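Local coordinates for protein lyase/mutase (Burkholderia cenocepacia, PDB 4LSB) that adopts a TIM-barrel fold as a member of an enzyme family that includes lyases and mutases, and binds a magnesium ion, at residues B[20-25]-B[158-163]; B[52-57]-B[88-93]; B[139-144]-B[183-188]; B[177-182]-B[205-210]. All blocks are in the same frame, centred on the assembly; numbering follows the deposited sequence.

In the fold
All four contacts belong to one TIM barrel. Interaction 2 is the most deeply buried: it joins two neighbouring parallel strands, and it is the one in which backbone hydrogen bonds cross between the segments. Interaction 1 lies next to it, where helix 14-25 packs on the N-terminal ends of the strands; its Phe22 also touches Ala53, Pro91 and Ser93 of interaction 2. Interactions 3 and 4 are partly buried contacts in the outer helical layer and share helix 175-187, one flank meeting residues 139-144 and the other residues 205-210. Both pack branched aliphatic side chains on alanines, and interaction 3 adds a tyrosine ring, whereas interaction 1 combines a buried aromatic contact with a salt bridge inside its own helix, beside Pro158.

Interaction 1 of 4, residues B[20-25]-B[158-163]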
loop_
_atom_site.group_PDB
_atom_site.type_symbol
_atom_site.label_atom_id
_atom_site.label_comp_id
_atom_site.label_asym_id
_atom_site.label_seq_id
_atom_site.Cartn_x
_atom_site.Cartn_y
_atom_site.Cartn_z
ATOM N N GLU B 20 0.987 -24.469 -14.660
ATOM C CA GLU B 20 1.400 -24.767 -16.019
ATOM C C GLU B 20 1.614 -23.522 -16.840
ATOM O O GLU B 20 2.573 -23.461 -17.630
ATOM C CB GLU B 20 0.374 -25.652 -16.745
ATOM C CG GLU B 20 0.813 -25.996 -18.172
ATOM C CD GLU B 20 2.195 -26.664 -18.295
ATOM O OE1 GLU B 20 2.583 -27.501 -17.437
ATOM O OE2 GLU B 20 2.914 -26.336 -19.279
ATOM N N ALA B 21 0.719 -22.566 -16.718
ATOM C CA ALA B 21 0.905 -21.301 -17.418
ATOM C C ALA B 21 2.250 -20.640 -17.012
ATOM O O ALA B 21 3.015 -20.106 -17.843
ATOM C CB ALA B 21 -0.278 -20.387 -17.157
ATOM N N PHE B 22 2.560 -20.704 -15.722
ATOM C CA PHE B 22 3.777 -20.082 -15.203
ATOM C C PHE B 22 5.015 -20.778 -15.749
ATOM O O PHE B 22 5.953 -20.109 -16.187
ATOM C CB PHE B 22 3.796 -20.101 -13.694
ATOM C CG PHE B 22 4.896 -19.267 -13.108
ATOM C CD1 PHE B 22 5.028 -17.924 -13.448
ATOM C CD2 PHE B 22 5.781 -19.802 -12.229
ATOM C CE1 PHE B 22 6.044 -17.136 -12.879
ATOM C CE2 PHE B 22 6.788 -19.024 -11.654
ATOM C CZ PHE B 22 6.912 -17.698 -11.991
ATOM N N ARG B 23 5.033 -22.115 -15.715
ATOM C CA ARG B 23 6.181 -22.861 -16.221
ATOM C C ARG B 23 6.395 -22.527 -17.725
ATOM O O ARG B 23 7.524 -22.315 -18.140
ATOM C CB ARG B 23 5.992 -24.387 -16.020
ATOM C CG ARG B 23 7.192 -25.248 -16.447
ATOM C CD ARG B 23 6.781 -26.684 -16.873
ATOM N NE ARG B 23 5.932 -26.633 -18.076
ATOM C CZ ARG B 23 6.365 -26.522 -19.347
ATOM N NH1 ARG B 23 7.667 -26.498 -19.651
ATOM N NH2 ARG B 23 5.479 -26.442 -20.334
ATOM N N ALA B 24 5.293 -22.471 -18.484
ATOM C CA ALA B 24 5.300 -22.160 -19.916
ATOM C C ALA B 24 5.865 -20.772 -20.255
ATOM O O ALA B 24 6.468 -20.609 -21.326
ATOM C CB ALA B 24 3.906 -22.304 -20.505
ATOM N N LEU B 25 5.644 -19.784 -19.382
ATOM C CA LEU B 25 6.244 -18.443 -19.568
ATOM C C LEU B 25 7.716 -18.562 -19.689
ATOM O O LEU B 25 8.313 -17.779 -20.424
ATOM C CB LEU B 25 5.948 -17.459 -18.413
ATOM C CG LEU B 25 4.507 -17.085 -18.269
ATOM C CD1 LEU B 25 4.164 -16.299 -17.033
ATOM C CD2 LEU B 25 4.073 -16.352 -19.545
ATOM N N PRO B 158 3.390 -28.463 -11.492
ATOM C CA PRO B 158 4.777 -28.070 -11.577
ATOM C C PRO B 158 5.050 -26.796 -10.756
ATOM O O PRO B 158 4.474 -25.734 -11.009
ATOM C CB PRO B 158 5.000 -27.803 -13.071
ATOM C CG PRO B 158 3.662 -27.786 -13.711
ATOM C CD PRO B 158 2.674 -28.419 -12.774
ATOM N N PHE B 159 5.910 -26.905 -9.775
ATOM C CA PHE B 159 6.261 -25.754 -8.929
ATOM C C PHE B 159 7.591 -25.229 -9.438
ATOM O O PHE B 159 8.555 -26.009 -9.585
ATOM C CB PHE B 159 6.340 -26.158 -7.464
ATOM C CG PHE B 159 6.665 -25.014 -6.511
ATOM C CD1 PHE B 159 7.970 -24.591 -6.316
ATOM C CD2 PHE B 159 5.655 -24.401 -5.793
ATOM C CE1 PHE B 159 8.244 -23.572 -5.447
ATOM C CE2 PHE B 159 5.925 -23.376 -4.942
ATOM C CZ PHE B 159 7.232 -22.954 -4.766
ATOM N N THR B 160 7.624 -23.951 -9.795
ATOM C CA THR B 160 8.820 -23.351 -10.380
ATOM C C THR B 160 9.691 -22.770 -9.290
ATOM O O THR B 160 9.361 -21.718 -8.709
ATOM C CB THR B 160 8.490 -22.261 -11.397
ATOM O OG1 THR B 160 7.765 -22.856 -12.466
ATOM C CG2 THR B 160 9.768 -21.619 -11.922
ATOM N N LEU B 161 10.757 -23.527 -8.957
ATOM C CA LEU B 161 11.702 -23.159 -7.919
ATOM C C LEU B 161 12.825 -22.264 -8.438
ATOM O O LEU B 161 13.579 -22.647 -9.314
ATOM C CB LEU B 161 12.313 -24.349 -7.177
ATOM C CG LEU B 161 13.312 -23.969 -6.064
ATOM C CD1 LEU B 161 12.655 -23.419 -4.816
ATOM C CD2 LEU B 161 14.188 -25.154 -5.657
ATOM N N THR B 162 12.909 -21.071 -7.852
ATOM C CA THR B 162 14.018 -20.153 -8.125
ATOM C C THR B 162 15.045 -20.291 -6.996
ATOM O O THR B 162 14.716 -20.105 -5.832
ATOM C CB THR B 162 13.535 -18.701 -8.251
ATOM O OG1 THR B 162 12.580 -18.575 -9.293
ATOM C CG2 THR B 162 14.698 -17.779 -8.569
ATOM N N ALA B 163 16.292 -20.622 -7.349
ATOM C CA ALA B 163 17.368 -20.673 -6.411
ATOM C C ALA B 163 18.160 -19.367 -6.536
ATOM O O ALA B 163 18.542 -18.973 -7.654
ATOM C CB ALA B 163 18.273 -21.868 -6.708
#
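At the N-terminal mouth of the TIM barrel, helix 14-25 packs against the beginning of strand 160-164, and Phe22 meets Thr160 there. The ring of Phe22 comes in obliquely, presenting one ortho and one meta carbon: CD2 lies 3.6 Å from Thr160 OG1, and CE2 lies 3.7 Å from Thr160 CB. With CG trans to the backbone N (chi1 -170°), the phenyl group leaves the helix toward the barrel interior, where it also rests on Ile34, Ala53 and Pro91; His26 packs against it edge-to-face. Thr160 turns its hydroxyl to the helix, and OG1 is 4.3 Å from Arg23 CB, so the side chain fits between two consecutive helical residues.

Nearer the surface, Pro158 replaces Thr160 as the partner. Its ring lies beside the chain of Arg23, with CB 4.3 Å from Arg23 CD, and its CG approaches Glu20 OE1. Glu20 and Arg23, one helical turn apart, form a salt bridge within the helix, alongside the proline. The guanidinium is side-on and nearly in plane with its acceptor: NE and NH2 of Arg23 both donate to Glu20 OE2, at 3.3 Å and 2.8 Å.

Interaction 2 of 4, residues B[52-57]-B[88-93]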
loop_
_atom_site.group_PDB
_atom_site.type_symbol
_atom_site.label_atom_id
_atom_site.label_comp_id
_atom_site.label_asym_id
_atom_site.label_seq_id
_atom_site.Cartn_x
_atom_site.Cartn_y
_atom_site.Cartn_z
ATOM N N GLU B 52 1.476 -11.282 -16.749
ATOM C CA GLU B 52 1.060 -12.696 -16.804
ATOM C C GLU B 52 1.405 -13.504 -15.550
ATOM O O GLU B 52 1.005 -14.667 -15.430
ATOM C CB GLU B 52 1.662 -13.357 -18.029
ATOM C CG GLU B 52 0.930 -12.965 -19.312
ATOM C CD GLU B 52 1.652 -13.491 -20.531
ATOM O OE1 GLU B 52 1.295 -14.591 -20.980
ATOM O OE2 GLU B 52 2.586 -12.862 -21.020
ATOM N N ALA B 53 2.122 -12.879 -14.640
ATOM C CA ALA B 53 2.490 -13.493 -13.374
ATOM C C ALA B 53 2.819 -12.394 -12.439
ATOM O O ALA B 53 3.097 -11.275 -12.883
ATOM C CB ALA B 53 3.700 -14.359 -13.587
ATOM N N LEU B 54 2.842 -12.690 -11.160
ATOM C CA LEU B 54 3.266 -11.709 -10.125
ATOM C C LEU B 54 4.279 -12.375 -9.198
ATOM O O LEU B 54 4.241 -13.589 -9.018
ATOM C CB LEU B 54 2.025 -11.245 -9.300
ATOM C CG LEU B 54 0.852 -10.722 -10.121
ATOM C CD1 LEU B 54 -0.349 -10.493 -9.225
ATOM C CD2 LEU B 54 1.205 -9.451 -10.818
ATOM N N ALA B 55 5.160 -11.571 -8.585
ATOM C CA ALA B 55 6.063 -12.040 -7.582
ATOM C C ALA B 55 5.906 -11.196 -6.329
ATOM O O ALA B 55 5.827 -9.945 -6.363
ATOM C CB ALA B 55 7.498 -11.979 -8.075
ATOM N N THR B 56 5.926 -11.845 -5.185
ATOM C CA THR B 56 5.857 -11.086 -3.940
ATOM C C THR B 56 7.224 -10.471 -3.703
ATOM O O THR B 56 8.218 -10.818 -4.392
ATOM C CB THR B 56 5.415 -11.948 -2.767
ATOM O OG1 THR B 56 6.378 -12.933 -2.521
ATOM C CG2 THR B 56 4.064 -12.609 -3.036
ATOM N N THR B 57 7.262 -9.467 -2.838
ATOM C CA THR B 57 8.482 -8.734 -2.514
ATOM C C THR B 57 8.495 -8.589 -0.997
ATOM O O THR B 57 7.666 -7.911 -0.419
ATOM C CB THR B 57 8.552 -7.348 -3.207
ATOM O OG1 THR B 57 9.540 -6.528 -2.593
ATOM C CG2 THR B 57 7.214 -6.621 -3.193
ATOM N N GLY B 88 -4.967 -11.119 -7.323
ATOM C CA GLY B 88 -4.410 -11.019 -8.673
ATOM C C GLY B 88 -5.058 -11.909 -9.722
ATOM O O GLY B 88 -5.178 -11.499 -10.848
ATOM N N GLY B 89 -5.467 -13.113 -9.357
ATOM C CA GLY B 89 -5.992 -14.140 -10.341
ATOM C C GLY B 89 -4.918 -14.648 -11.290
ATOM O O GLY B 89 -5.216 -15.301 -12.298
ATOM N N LEU B 90 -3.655 -14.403 -10.940
ATOM C CA LEU B 90 -2.523 -14.802 -11.732
ATOM C C LEU B 90 -1.614 -15.768 -10.968
ATOM O O LEU B 90 -1.558 -15.734 -9.744
ATOM C CB LEU B 90 -1.682 -13.534 -12.072
ATOM C CG LEU B 90 -2.304 -12.528 -13.044
ATOM C CD1 LEU B 90 -1.419 -11.249 -13.204
ATOM C CD2 LEU B 90 -2.569 -13.245 -14.371
ATOM N N PRO B 91 -0.798 -16.544 -11.691
ATOM C CA PRO B 91 0.295 -17.237 -11.014
ATOM C C PRO B 91 1.205 -16.342 -10.169
ATOM O O PRO B 91 1.561 -15.246 -10.604
ATOM C CB PRO B 91 1.101 -17.881 -12.154
ATOM C CG PRO B 91 0.373 -17.533 -13.394
ATOM C CD PRO B 91 -0.623 -16.487 -13.137
ATOM N N VAL B 92 1.505 -16.790 -8.958
ATOM C CA VAL B 92 2.325 -16.045 -7.999
ATOM C C VAL B 92 3.575 -16.829 -7.622
ATOM O O VAL B 92 3.505 -17.961 -7.147
ATOM C CB VAL B 92 1.542 -15.720 -6.708
ATOM C CG1 VAL B 92 2.446 -15.097 -5.665
ATOM C CG2 VAL B 92 0.390 -14.802 -7.008
ATOM N N SER B 93 4.722 -16.220 -7.852
ATOM C CA SER B 93 5.988 -16.696 -7.360
ATOM C C SER B 93 6.292 -15.976 -6.086
ATOM O O SER B 93 6.377 -14.744 -6.059
ATOM C CB SER B 93 7.122 -16.400 -8.343
ATOM O OG SER B 93 8.243 -17.203 -7.995
#
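Leu54 and Leu90 cross at about a right angle on the outer side of the TIM barrel, where strands 54-55 and 92-95 run parallel as neighbours in a beta-alpha-beta unit. Leu90 CD1 pushes into the fork of Leu54, 3.9 Å from its CG, while Leu54 CD1 reaches on to the CA of Gly88 at the end of the preceding helix. Both leucines hold CG beside the backbone N (chi1 -53° for Leu54), and helix 40-48 covers them through Ala43, Leu46 and Ala47. The second branch of Leu90, CD2, turns to the carbonyl of Glu52, which Pro91 also touches: Pro91 CD lies 3.3 Å from Glu52 O.

Further along the strands Thr56 and Val92 are likewise perpendicular, with Thr56 CG2 4.0 Å from Val92 CG1. Thr56 OG1 is hydrogen-bonded to the backbone N of Asp95. On the opposite face, Ala55 and Ser93 turn to the barrel interior beside Ile34, and Phe22 lies against Ser93. Magnesium is bound by Ser58 and Glu97, which follow the C-terminal ends of these two strands.

A ladder fixes the register: Leu54 N donates to Pro91 O at 2.9 Å, Ser93 N to Leu54 O at 2.9 Å, and Thr56 N to Ser93 O at 3.1 Å.

Interaction 3 of 4, residues B[139-144]-B[183-188]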
loop_
_atom_site.group_PDB
_atom_site.type_symbol
_atom_site.label_atom_id
_atom_site.label_comp_id
_atom_site.label_asym_id
_atom_site.label_seq_id
_atom_site.Cartn_x
_atom_site.Cartn_y
_atom_site.Cartn_z
ATOM N N ASP B 139 28.128 -26.654 0.265
ATOM C CA ASP B 139 27.491 -27.934 0.562
ATOM C C ASP B 139 26.152 -27.769 1.164
ATOM O O ASP B 139 25.169 -28.391 0.743
ATOM C CB ASP B 139 28.307 -28.693 1.614
ATOM C CG ASP B 139 29.398 -29.493 1.017
ATOM O OD1 ASP B 139 29.422 -29.628 -0.235
ATOM O OD2 ASP B 139 30.221 -30.007 1.813
ATOM N N ALA B 140 26.133 -26.993 2.235
ATOM C CA ALA B 140 24.916 -26.754 2.948
ATOM C C ALA B 140 23.896 -26.066 2.045
ATOM O O ALA B 140 22.707 -26.385 2.126
ATOM C CB ALA B 140 25.170 -25.927 4.183
ATOM N N SER B 141 24.347 -25.111 1.230
ATOM C CA SER B 141 23.447 -24.422 0.300
ATOM C C SER B 141 22.749 -25.350 -0.685
ATOM O O SER B 141 21.552 -25.252 -0.901
ATOM C CB SER B 141 24.194 -23.378 -0.514
ATOM O OG SER B 141 24.551 -22.286 0.299
ATOM N N VAL B 142 23.532 -26.185 -1.337
ATOM C CA VAL B 142 23.028 -27.192 -2.260
ATOM C C VAL B 142 22.108 -28.178 -1.563
ATOM O O VAL B 142 21.077 -28.535 -2.113
ATOM C CB VAL B 142 24.195 -27.964 -2.909
ATOM C CG1 VAL B 142 23.680 -29.065 -3.799
ATOM C CG2 VAL B 142 25.068 -27.029 -3.745
ATOM N N GLU B 143 22.467 -28.661 -0.366
ATOM C CA GLU B 143 21.554 -29.579 0.350
ATOM C C GLU B 143 20.200 -28.932 0.606
ATOM O O GLU B 143 19.117 -29.577 0.485
ATOM C CB GLU B 143 22.131 -29.980 1.703
ATOM C CG GLU B 143 22.494 -31.431 1.835
ATOM C CD GLU B 143 22.785 -31.798 3.298
ATOM O OE1 GLU B 143 22.322 -32.883 3.734
ATOM O OE2 GLU B 143 23.444 -30.989 4.005
ATOM N N ARG B 144 20.272 -27.654 0.977
ATOM C CA ARG B 144 19.064 -26.832 1.138
ATOM C C ARG B 144 18.211 -26.794 -0.137
ATOM O O ARG B 144 17.007 -27.043 -0.095
ATOM C CB ARG B 144 19.413 -25.408 1.580
ATOM C CG ARG B 144 19.805 -25.286 3.054
ATOM C CD ARG B 144 20.589 -24.007 3.277
ATOM N NE ARG B 144 19.886 -22.838 2.738
ATOM C CZ ARG B 144 18.905 -22.198 3.361
ATOM N NH1 ARG B 144 18.480 -22.584 4.584
ATOM N NH2 ARG B 144 18.365 -21.149 2.797
ATOM N N VAL B 183 25.071 -22.830 -10.903
ATOM C CA VAL B 183 25.177 -24.092 -11.631
ATOM C C VAL B 183 24.918 -25.308 -10.686
ATOM O O VAL B 183 24.279 -26.287 -11.050
ATOM C CB VAL B 183 26.586 -24.208 -12.263
ATOM C CG1 VAL B 183 26.847 -25.632 -12.735
ATOM C CG2 VAL B 183 26.719 -23.219 -13.401
ATOM N N ALA B 184 25.390 -25.200 -9.465
ATOM C CA ALA B 184 25.211 -26.291 -8.509
ATOM C C ALA B 184 23.731 -26.410 -8.082
ATOM O O ALA B 184 23.218 -27.518 -7.888
ATOM C CB ALA B 184 26.090 -26.090 -7.308
ATOM N N TYR B 185 23.088 -25.267 -7.927
ATOM C CA TYR B 185 21.665 -25.211 -7.634
ATOM C C TYR B 185 20.832 -25.768 -8.812
ATOM O O TYR B 185 19.883 -26.501 -8.590
ATOM C CB TYR B 185 21.245 -23.771 -7.279
ATOM C CG TYR B 185 22.013 -23.085 -6.146
ATOM C CD1 TYR B 185 22.792 -23.824 -5.226
ATOM C CD2 TYR B 185 21.955 -21.704 -5.968
ATOM C CE1 TYR B 185 23.492 -23.200 -4.183
ATOM C CE2 TYR B 185 22.624 -21.087 -4.927
ATOM C CZ TYR B 185 23.397 -21.847 -4.022
ATOM O OH TYR B 185 24.111 -21.236 -3.015
ATOM N N ARG B 186 21.208 -25.439 -10.042
ATOM C CA ARG B 186 20.572 -25.978 -11.240
ATOM C C ARG B 186 20.742 -27.507 -11.224
ATOM O O ARG B 186 19.798 -28.256 -11.472
ATOM C CB ARG B 186 21.214 -25.386 -12.501
ATOM C CG ARG B 186 20.598 -25.851 -13.798
ATOM C CD ARG B 186 21.599 -25.775 -14.916
ATOM N NE ARG B 186 22.626 -26.824 -14.830
ATOM C CZ ARG B 186 23.854 -26.708 -15.322
ATOM N NH1 ARG B 186 24.231 -25.595 -15.915
ATOM N NH2 ARG B 186 24.719 -27.719 -15.233
ATOM N N ASP B 187 21.955 -27.973 -10.912
ATOM C CA ASP B 187 22.184 -29.413 -10.935
ATOM C C ASP B 187 21.428 -30.126 -9.826
ATOM O O ASP B 187 21.035 -31.268 -9.988
ATOM C CB ASP B 187 23.668 -29.735 -10.859
ATOM C CG ASP B 187 24.388 -29.371 -12.116
ATOM O OD1 ASP B 187 23.725 -29.067 -13.132
ATOM O OD2 ASP B 187 25.641 -29.349 -12.066
ATOM N N ALA B 188 21.184 -29.427 -8.727
ATOM C CA ALA B 188 20.317 -29.962 -7.704
ATOM C C ALA B 188 18.813 -29.997 -8.049
ATOM O O ALA B 188 18.062 -30.607 -7.307
ATOM C CB ALA B 188 20.559 -29.247 -6.398
#
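Val142 buries the most surface here, wedging its two methyl groups against Ala184 and Ala188, four residues apart. CG2 meets Ala184 CB at 3.8 Å, and CG1 meets Ala188 CB at 4.1 Å, so the valine bridges the pair of alanines. The torsion that makes this possible places CG1 trans to the backbone N (chi1 176°) and CG2 beside it, spreading the fork along the partner helix. CG2 also touches the ring of Tyr185, 4.2 Å from CE1.

Tyr185 is the second main contributor. Its phenol reaches across to the neighbouring helix, and the ring approaches Val142 and Ser141 obliquely. These are adjacent helices of the outer layer of a TIM barrel, 138-153 and 175-187, with strand 160-164 running between them in the sequence; their local axes approach to 9.3 Å and make an angle of 35°, bridged by a valine, two alanines and a tyrosine ring.

Ser141 comes third, through carbon more than oxygen: its CB is 3.3 Å from Tyr185 OH and 3.7 Å from Tyr185 CE1. Its OG is turned back along its own helix to the carbonyl of Ala137. The tyrosine hydroxyl is held from elsewhere, by Asp126 OD2 and Arg181 NH1, which fix the end of the ring beside the CB of Ser141.

Interaction 4 of 4, residues B[177-182]-B[205-210]; sequences DTIARL and AAVTRA
Ile179 meets three residues of helix 201-211, each with a different part of its branched chain. CG1 lies 3.8 Å from Val207 CG2, CG2 rests on Ala210 CB at 3.7 Å, and CD1 reaches along the helix to Ala206, 4.0 Å from its carbonyl O and 4.4 Å from its CB. With chi1 at -78°, CG1 lies beside the backbone N and carries CD1 toward Ala206, while CG2 covers Ala210. Deeper in the layer, Leu182 adds its own methyl: CD1 touches Val207 CG1 at 3.8 Å. Val207 therefore receives a different partner on each of its branches, Ile179 on CG2 and Leu182 on CG1, and the side-chain to side-chain contacts are all apolar.

Outside this shell, polar bonds link each helix to its surroundings and probably help to position it. One turn apart on helix 175-187, Asp177 and Arg181 are joined by a salt bridge, with Arg181 NE 2.9 Å from Asp177 OD2. Asn167 also bonds to that carboxylate oxygen, and Arg181 NH2 reaches the carbonyl of Tyr136, tying the helix to the preceding loops. On the partner helix, Thr208 OG1 is bonded to Leu234 O.

The two local axes come within 10.1 Å at their closest and are inclined at 29°, with the strand 192-194 between them in sequence, a pairing of consecutive helices that run in the same general direction in the outer layer of a TIM barrel.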
loop_
_atom_site.group_PDB
_atom_site.type_symbol
_atom_site.label_atom_id
_atom_site.label_comp_id
_atom_site.label_asym_id
_atom_site.label_seq_id
_atom_site.Cartn_x
_atom_site.Cartn_y
_atom_site.Cartn_z
ATOM N N ASP B 177 32.391 -17.521 -8.274
ATOM C CA ASP B 177 31.726 -18.277 -7.189
ATOM C C ASP B 177 30.211 -18.253 -7.396
ATOM O O ASP B 177 29.509 -19.245 -7.189
ATOM C CB ASP B 177 32.002 -17.705 -5.794
ATOM C CG ASP B 177 31.509 -18.665 -4.655
ATOM O OD1 ASP B 177 32.057 -19.766 -4.573
ATOM O OD2 ASP B 177 30.589 -18.331 -3.849
ATOM N N THR B 178 29.727 -17.090 -7.787
ATOM C CA THR B 178 28.307 -16.891 -7.972
ATOM C C THR B 178 27.799 -17.831 -9.070
ATOM O O THR B 178 26.803 -18.513 -8.871
ATOM C CB THR B 178 28.017 -15.428 -8.235
ATOM O OG1 THR B 178 28.470 -14.632 -7.127
ATOM C CG2 THR B 178 26.502 -15.209 -8.419
ATOM N N ILE B 179 28.466 -17.870 -10.227
ATOM C CA ILE B 179 28.086 -18.820 -11.299
ATOM C C ILE B 179 28.163 -20.244 -10.832
ATOM O O ILE B 179 27.285 -21.040 -11.137
ATOM C CB ILE B 179 28.880 -18.573 -12.610
ATOM C CG1 ILE B 179 28.297 -17.364 -13.345
ATOM C CG2 ILE B 179 28.887 -19.747 -13.557
ATOM C CD1 ILE B 179 29.282 -16.746 -14.324
ATOM N N ALA B 180 29.192 -20.584 -10.069
ATOM C CA ALA B 180 29.372 -21.973 -9.666
ATOM C C ALA B 180 28.229 -22.389 -8.775
ATOM O O ALA B 180 27.707 -23.473 -8.895
ATOM C CB ALA B 180 30.696 -22.175 -8.967
ATOM N N ARG B 181 27.852 -21.534 -7.841
ATOM C CA ARG B 181 26.676 -21.809 -6.971
ATOM C C ARG B 181 25.408 -22.027 -7.804
ATOM O O ARG B 181 24.638 -23.000 -7.605
ATOM C CB ARG B 181 26.492 -20.649 -6.009
ATOM C CG ARG B 181 27.513 -20.659 -4.858
ATOM C CD ARG B 181 27.334 -19.453 -3.941
ATOM N NE ARG B 181 28.231 -19.585 -2.787
ATOM C CZ ARG B 181 27.990 -20.308 -1.696
ATOM N NH1 ARG B 181 26.845 -20.960 -1.540
ATOM N NH2 ARG B 181 28.897 -20.357 -0.730
ATOM N N LEU B 182 25.176 -21.131 -8.761
ATOM C CA LEU B 182 23.948 -21.207 -9.555
ATOM C C LEU B 182 23.926 -22.469 -10.343
ATOM O O LEU B 182 22.896 -23.096 -10.479
ATOM C CB LEU B 182 23.741 -20.028 -10.506
ATOM C CG LEU B 182 23.519 -18.677 -9.857
ATOM C CD1 LEU B 182 23.342 -17.623 -10.947
ATOM C CD2 LEU B 182 22.302 -18.683 -8.958
ATOM N N ALA B 205 25.440 -11.900 -19.333
ATOM C CA ALA B 205 25.530 -12.844 -20.448
ATOM C C ALA B 205 26.353 -14.087 -20.107
ATOM O O ALA B 205 26.088 -15.170 -20.579
ATOM C CB ALA B 205 26.094 -12.171 -21.659
ATOM N N ALA B 206 27.384 -13.915 -19.299
ATOM C CA ALA B 206 28.206 -15.039 -18.831
ATOM C C ALA B 206 27.430 -15.954 -17.894
ATOM O O ALA B 206 27.630 -17.155 -17.901
ATOM C CB ALA B 206 29.434 -14.529 -18.116
ATOM N N VAL B 207 26.646 -15.359 -17.024
ATOM C CA VAL B 207 25.701 -16.150 -16.187
ATOM C C VAL B 207 24.738 -16.985 -17.043
ATOM O O VAL B 207 24.634 -18.177 -16.829
ATOM C CB VAL B 207 24.874 -15.276 -15.218
ATOM C CG1 VAL B 207 23.925 -16.138 -14.427
ATOM C CG2 VAL B 207 25.818 -14.624 -14.244
ATOM N N THR B 208 24.063 -16.368 -17.996
ATOM C CA THR B 208 23.039 -17.104 -18.746
ATOM C C THR B 208 23.689 -18.200 -19.605
ATOM O O THR B 208 23.133 -19.304 -19.768
ATOM C CB THR B 208 22.204 -16.156 -19.633
ATOM O OG1 THR B 208 23.025 -15.565 -20.653
ATOM C CG2 THR B 208 21.607 -14.998 -18.811
ATOM N N ARG B 209 24.841 -17.892 -20.205
ATOM C CA ARG B 209 25.538 -18.921 -20.996
ATOM C C ARG B 209 25.956 -20.144 -20.161
ATOM O O ARG B 209 25.757 -21.308 -20.575
ATOM C CB ARG B 209 26.775 -18.330 -21.710
ATOM C CG ARG B 209 27.201 -19.115 -22.960
ATOM C CD ARG B 209 28.446 -18.472 -23.626
ATOM N NE ARG B 209 29.523 -18.611 -22.664
ATOM C CZ ARG B 209 30.283 -19.695 -22.528
ATOM N NH1 ARG B 209 30.181 -20.726 -23.378
ATOM N NH2 ARG B 209 31.191 -19.731 -21.573
ATOM N N ALA B 210 26.569 -19.888 -19.021
ATOM C CA ALA B 210 27.009 -20.967 -18.126
ATOM C C ALA B 210 25.852 -21.748 -17.491
ATOM O O ALA B 210 25.965 -22.927 -17.275
ATOM C CB ALA B 210 27.873 -20.420 -17.000
#